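Local coordinates for PKS_KS domain-containing protein (Photorhabdus luminescens subsp. laumondii, PDB 6SMO), which probably acts as a 3-oxoacyl-[acyl-carrier-protein] synthase of the thiolase-like superfamily, and holds a poly-oxo dodecanal chain in its pocket, at residues A290-A295 / G430-I435; T420-S425 / V434-A439. One frame throughout, in Å; residues are numbered along the deposited sequence.

Contact 1. Residues A290-A295 / G430-I435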
loop_
_atom_site.group_PDB
_atom_site.type_symbol
_atom_site.label_atom_id
_atom_site.label_comp_id
_atom_site.label_asym_id
_atom_site.label_seq_id
_atom_site.Cartn_x
_atom_site.Cartn_y
_atom_site.Cartn_z
ATOM N N ALA B 290 12.321 -3.473 9.245
ATOM C CA ALA B 290 12.633 -4.337 8.082
ATOM C C ALA B 290 11.327 -4.799 7.429
ATOM O O ALA B 290 10.307 -4.891 8.143
ATOM C CB ALA B 290 13.480 -5.509 8.516
ATOM N N SER B 291 11.363 -5.071 6.121
ATOM C CA SER B 291 10.205 -5.533 5.314
ATOM C C SER B 291 10.690 -6.431 4.171
ATOM O O SER B 291 11.724 -6.102 3.557
ATOM C CB SER B 291 9.409 -4.365 4.797
ATOM O OG SER B 291 8.179 -4.800 4.237
ATOM N N VAL B 292 9.963 -7.522 3.908
ATOM C CA VAL B 292 10.290 -8.535 2.861
ATOM C C VAL B 292 9.007 -8.909 2.113
ATOM O O VAL B 292 7.926 -8.421 2.505
ATOM C CB VAL B 292 10.956 -9.784 3.474
ATOM C CG1 VAL B 292 12.262 -9.446 4.174
ATOM C CG2 VAL B 292 10.020 -10.522 4.419
ATOM N N ASN B 293 9.139 -9.747 1.080
ATOM C CA ASN B 293 8.013 -10.370 0.335
ATOM C C ASN B 293 8.078 -11.888 0.531
ATOM O O ASN B 293 9.195 -12.416 0.711
ATOM C CB ASN B 293 8.034 -10.004 -1.153
ATOM C CG ASN B 293 8.006 -8.512 -1.403
ATOM O OD1 ASN B 293 7.251 -7.783 -0.761
ATOM N ND2 ASN B 293 8.816 -8.048 -2.341
ATOM N N ASN B 294 6.920 -12.555 0.497
ATOM C CA ASN B 294 6.789 -14.034 0.590
ATOM C C ASN B 294 7.281 -14.673 -0.712
ATOM O O ASN B 294 8.035 -15.662 -0.632
ATOM C CB ASN B 294 5.346 -14.473 0.856
ATOM C CG ASN B 294 4.979 -14.470 2.324
ATOM O OD1 ASN B 294 5.713 -15.009 3.150
ATOM N ND2 ASN B 294 3.837 -13.889 2.654
ATOM N N ALA B 295 6.854 -14.123 -1.855
ATOM C CA ALA B 295 7.011 -14.705 -3.209
ATOM C C ALA B 295 6.349 -16.090 -3.236
ATOM O O ALA B 295 6.934 -17.021 -3.826
ATOM C CB ALA B 295 8.473 -14.765 -3.586
ATOM N N GLY B 430 1.904 -10.854 -0.172
ATOM C CA GLY B 430 2.950 -11.535 0.608
ATOM C C GLY B 430 3.881 -10.575 1.312
ATOM O O GLY B 430 5.087 -10.826 1.312
ATOM N N ILE B 431 3.328 -9.518 1.902
ATOM C CA ILE B 431 4.170 -8.496 2.581
ATOM C C ILE B 431 4.300 -8.771 4.082
ATOM O O ILE B 431 3.283 -8.853 4.761
ATOM C CB ILE B 431 3.635 -7.078 2.317
ATOM C CG1 ILE B 431 3.512 -6.785 0.825
ATOM C CG2 ILE B 431 4.504 -6.045 3.011
ATOM C CD1 ILE B 431 3.106 -5.376 0.517
ATOM N N HIS B 432 5.533 -8.969 4.542
ATOM C CA HIS B 432 5.843 -9.054 5.995
ATOM C C HIS B 432 6.591 -7.786 6.416
ATOM O O HIS B 432 7.483 -7.354 5.660
ATOM C CB HIS B 432 6.658 -10.314 6.312
ATOM C CG HIS B 432 5.917 -11.587 6.080
ATOM N ND1 HIS B 432 4.845 -11.969 6.863
ATOM C CD2 HIS B 432 6.089 -12.568 5.169
ATOM C CE1 HIS B 432 4.386 -13.129 6.440
ATOM N NE2 HIS B 432 5.131 -13.516 5.403
ATOM N N SER B 433 6.237 -7.219 7.572
ATOM C CA SER B 433 6.851 -5.992 8.144
ATOM C C SER B 433 7.020 -6.155 9.658
ATOM O O SER B 433 6.054 -6.583 10.319
ATOM C CB SER B 433 6.038 -4.771 7.804
ATOM O OG SER B 433 6.128 -4.477 6.417
ATOM N N VAL B 434 8.212 -5.831 10.168
ATOM C CA VAL B 434 8.591 -5.937 11.608
ATOM C C VAL B 434 9.259 -4.625 12.034
ATOM O O VAL B 434 10.101 -4.117 11.266
ATOM C CB VAL B 434 9.519 -7.145 11.854
ATOM C CG1 VAL B 434 9.936 -7.262 13.313
ATOM C CG2 VAL B 434 8.890 -8.446 11.378
ATOM N N ILE B 435 8.882 -4.097 13.203
ATOM C CA ILE B 435 9.593 -2.981 13.898
ATOM C C ILE B 435 10.036 -3.484 15.275
ATOM O O ILE B 435 9.280 -4.254 15.899
ATOM C CB ILE B 435 8.726 -1.707 14.000
ATOM C CG1 ILE B 435 7.358 -1.976 14.630
ATOM C CG2 ILE B 435 8.594 -1.037 12.643
ATOM C CD1 ILE B 435 6.690 -0.746 15.196
#

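Contact 2. Residues T420-S425 / V434-A439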
loop_
_atom_site.group_PDB
_atom_site.type_symbol
_atom_site.label_atom_id
_atom_site.label_comp_id
_atom_site.label_asym_id
_atom_site.label_seq_id
_atom_site.Cartn_x
_atom_site.Cartn_y
_atom_site.Cartn_z
ATOM N N THR B 420 13.228 -5.491 25.245
ATOM C CA THR B 420 13.177 -5.374 23.763
ATOM C C THR B 420 11.891 -6.035 23.259
ATOM O O THR B 420 11.716 -7.241 23.509
ATOM C CB THR B 420 14.421 -5.998 23.117
ATOM O OG1 THR B 420 15.576 -5.421 23.727
ATOM C CG2 THR B 420 14.479 -5.787 21.620
ATOM N N ALA B 421 11.036 -5.267 22.576
ATOM C CA ALA B 421 9.720 -5.710 22.056
ATOM C C ALA B 421 9.783 -5.859 20.532
ATOM O O ALA B 421 10.414 -5.007 19.877
ATOM C CB ALA B 421 8.650 -4.729 22.469
ATOM N N LEU B 422 9.152 -6.912 20.003
ATOM C CA LEU B 422 8.946 -7.146 18.548
ATOM C C LEU B 422 7.483 -6.851 18.201
ATOM O O LEU B 422 6.619 -7.026 19.081
ATOM C CB LEU B 422 9.310 -8.594 18.203
ATOM C CG LEU B 422 10.676 -8.805 17.551
ATOM C CD1 LEU B 422 11.788 -8.154 18.360
ATOM C CD2 LEU B 422 10.953 -10.288 17.367
ATOM N N LYS B 423 7.231 -6.423 16.962
ATOM C CA LYS B 423 5.881 -6.087 16.435
ATOM C C LYS B 423 5.768 -6.623 15.006
ATOM O O LYS B 423 6.340 -5.996 14.096
ATOM C CB LYS B 423 5.658 -4.573 16.498
ATOM C CG LYS B 423 4.409 -4.056 15.796
ATOM C CD LYS B 423 3.117 -4.464 16.469
ATOM C CE LYS B 423 1.922 -4.389 15.544
ATOM N NZ LYS B 423 1.845 -5.564 14.643
ATOM N N LEU B 424 5.057 -7.741 14.833
ATOM C CA LEU B 424 4.913 -8.465 13.541
ATOM C C LEU B 424 3.633 -7.992 12.842
ATOM O O LEU B 424 2.588 -7.914 13.519
ATOM C CB LEU B 424 4.872 -9.973 13.813
ATOM C CG LEU B 424 6.214 -10.649 14.098
ATOM C CD1 LEU B 424 7.059 -9.848 15.079
ATOM C CD2 LEU B 424 6.002 -12.061 14.621
ATOM N N SER B 425 3.724 -7.680 11.545
ATOM C CA SER B 425 2.578 -7.310 10.671
ATOM C C SER B 425 2.660 -8.080 9.349
ATOM O O SER B 425 3.785 -8.349 8.885
ATOM C CB SER B 425 2.520 -5.822 10.438
ATOM O OG SER B 425 2.114 -5.142 11.617
ATOM N N VAL B 434 8.212 -5.831 10.168
ATOM C CA VAL B 434 8.591 -5.937 11.608
ATOM C C VAL B 434 9.259 -4.625 12.034
ATOM O O VAL B 434 10.101 -4.117 11.266
ATOM C CB VAL B 434 9.519 -7.145 11.854
ATOM C CG1 VAL B 434 9.936 -7.262 13.313
ATOM C CG2 VAL B 434 8.890 -8.446 11.378
ATOM N N ILE B 435 8.882 -4.097 13.203
ATOM C CA ILE B 435 9.593 -2.981 13.898
ATOM C C ILE B 435 10.036 -3.484 15.275
ATOM O O ILE B 435 9.280 -4.254 15.899
ATOM C CB ILE B 435 8.726 -1.707 14.000
ATOM C CG1 ILE B 435 7.358 -1.976 14.630
ATOM C CG2 ILE B 435 8.594 -1.037 12.643
ATOM C CD1 ILE B 435 6.690 -0.746 15.196
ATOM N N VAL B 436 11.230 -3.076 15.712
ATOM C CA VAL B 436 11.806 -3.411 17.047
ATOM C C VAL B 436 11.673 -2.174 17.940
ATOM O O VAL B 436 12.326 -1.158 17.635
ATOM C CB VAL B 436 13.272 -3.872 16.933
ATOM C CG1 VAL B 436 13.869 -4.207 18.292
ATOM C CG2 VAL B 436 13.419 -5.050 15.982
ATOM N N MET B 437 10.845 -2.260 18.985
ATOM C CA MET B 437 10.672 -1.193 20.005
ATOM C C MET B 437 11.450 -1.575 21.267
ATOM O O MET B 437 11.669 -2.782 21.492
ATOM C CB MET B 437 9.195 -0.980 20.343
ATOM C CG MET B 437 8.422 -0.322 19.220
ATOM S SD MET B 437 6.971 0.573 19.815
ATOM C CE MET B 437 6.450 1.388 18.308
ATOM N N ARG B 438 11.842 -0.571 22.054
ATOM C CA ARG B 438 12.797 -0.702 23.185
ATOM C C ARG B 438 12.431 0.313 24.275
ATOM O O ARG B 438 11.980 1.422 23.924
ATOM C CB ARG B 438 14.219 -0.477 22.660
ATOM C CG ARG B 438 15.327 -0.846 23.636
ATOM C CD ARG B 438 16.689 -0.577 23.024
ATOM N NE ARG B 438 17.791 -0.912 23.914
ATOM C CZ ARG B 438 19.080 -0.758 23.620
ATOM N NH1 ARG B 438 19.447 -0.268 22.447
ATOM N NH2 ARG B 438 20.001 -1.095 24.507
ATOM N N ALA B 439 12.616 -0.063 25.544
ATOM C CA ALA B 439 12.417 0.809 26.724
ATOM C C ALA B 439 13.631 1.733 26.878
ATOM O O ALA B 439 14.755 1.288 26.571
ATOM C CB ALA B 439 12.203 -0.030 27.960
#

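Contact 1. Residues A290-A295 / G430-I435
His432 NE2 donates to Asn294 OD1 at 2.8 Å, joining the loop just after strand 284-293 to strand 431-438. The oxygen lies in the imidazole plane at the ring's edge, while the amide plane stands 88° to the ring. A C=O...N angle of 101° makes the approach to OD1 a steep one. With chi1 at -66°, His432 has CG beside its backbone N, and its ring end reaches across to Asn294; Val292 CG2 packs 3.9 Å from His432 CB. Ser426 OG bonds ND1.

On the face of Ser291 and Ser433 the two hydroxyls meet at 3.0 Å between their OG atoms. Ser291 OG sits equally near His432 O, and it also bonds Lys153 of the Ketoacyl_synth_N chain, whereas Ser433 OG turns to Asp196. Asn293 and Ile431 lie side by side on that face, Asn293 ND2 bonded to Ser152 OG and Phe148 O of the partner chain.

The backbones form antiparallel hydrogen-bonded pairs at Ala290-Val434 and Val292-His432. Beyond them Asn294 N bonds Gly430 O.

The face of Ser291, Asn293 and Ser433 is thus largely polar, met partly by the partner subunit and partly by Asp196 of the same chain; on the other, bonds at both ring nitrogens hold the imidazole's orientation and restrain its rotation.

Contact 2. Residues T420-S425 / V434-A439
Val434 meets Leu424 as a non-hydrogen-bonded antiparallel pair, with Val434 CG1 4.3 Å from Leu424 CD1. Ile435 follows on the other face, beside Lys423 and pointing the same way. Its CG1 occupies the crowded position between backbone N and carbonyl carbon (chi1 53°), which lays it 3.6 Å from Lys423 CB. The lysine chain bends at chi2 and chi4, carrying NZ to Ser425 OG at 3.1 Å; Glu378 is a long, weak ion-pair partner of NZ, and Asn375 also bonds Ser425 OG. Ile435 N donates to Lys423 O, whereas the return bond from Lys423 N to Ile435 O is weak. Val436 puts CG1 anti to its backbone N, where it touches Thr420 CG2 at 3.7 Å, the two side chains crossing at a slant; its CG2 faces Leu422 CD1. Met437 and Ala421 form a hydrogen-bonded pair, Ala421 N to Met437 O at 2.8 Å and Met437 N returning to Ala421 O.

This hairpin lies in the sheet of the C-terminal half of the thiolase fold, with strand 326-330 beside 420-427 on the side away from 431-438. Helix 306-319 packs on the face of Leu422, Leu424 and Val434; helices 372-388 and 193-206 cover that of Lys423 and Ile435.

How the contacts relate
After the N-terminal half, the chain forms strand 284-293, then passes through helices and further strands before 420-427 and 431-438 bring it back. Contact 1 closes that long loop, with 134 residues between its segments; contact 2 closes a beta hairpin with only eight. The first segment of contact 2 falls inside the loop of contact 1, while its second overlaps the closing segment, sharing Val434 and Ile435, and runs past it, so the two overlap rather than nest cleanly. Strand 431-438 thereby ties 284-293 to the 420-427 side of the sheet. A probable hydrogen bond from Ser425 N to Ser433 O, 2.9 Å long, continues the hairpin pairing between the contacts.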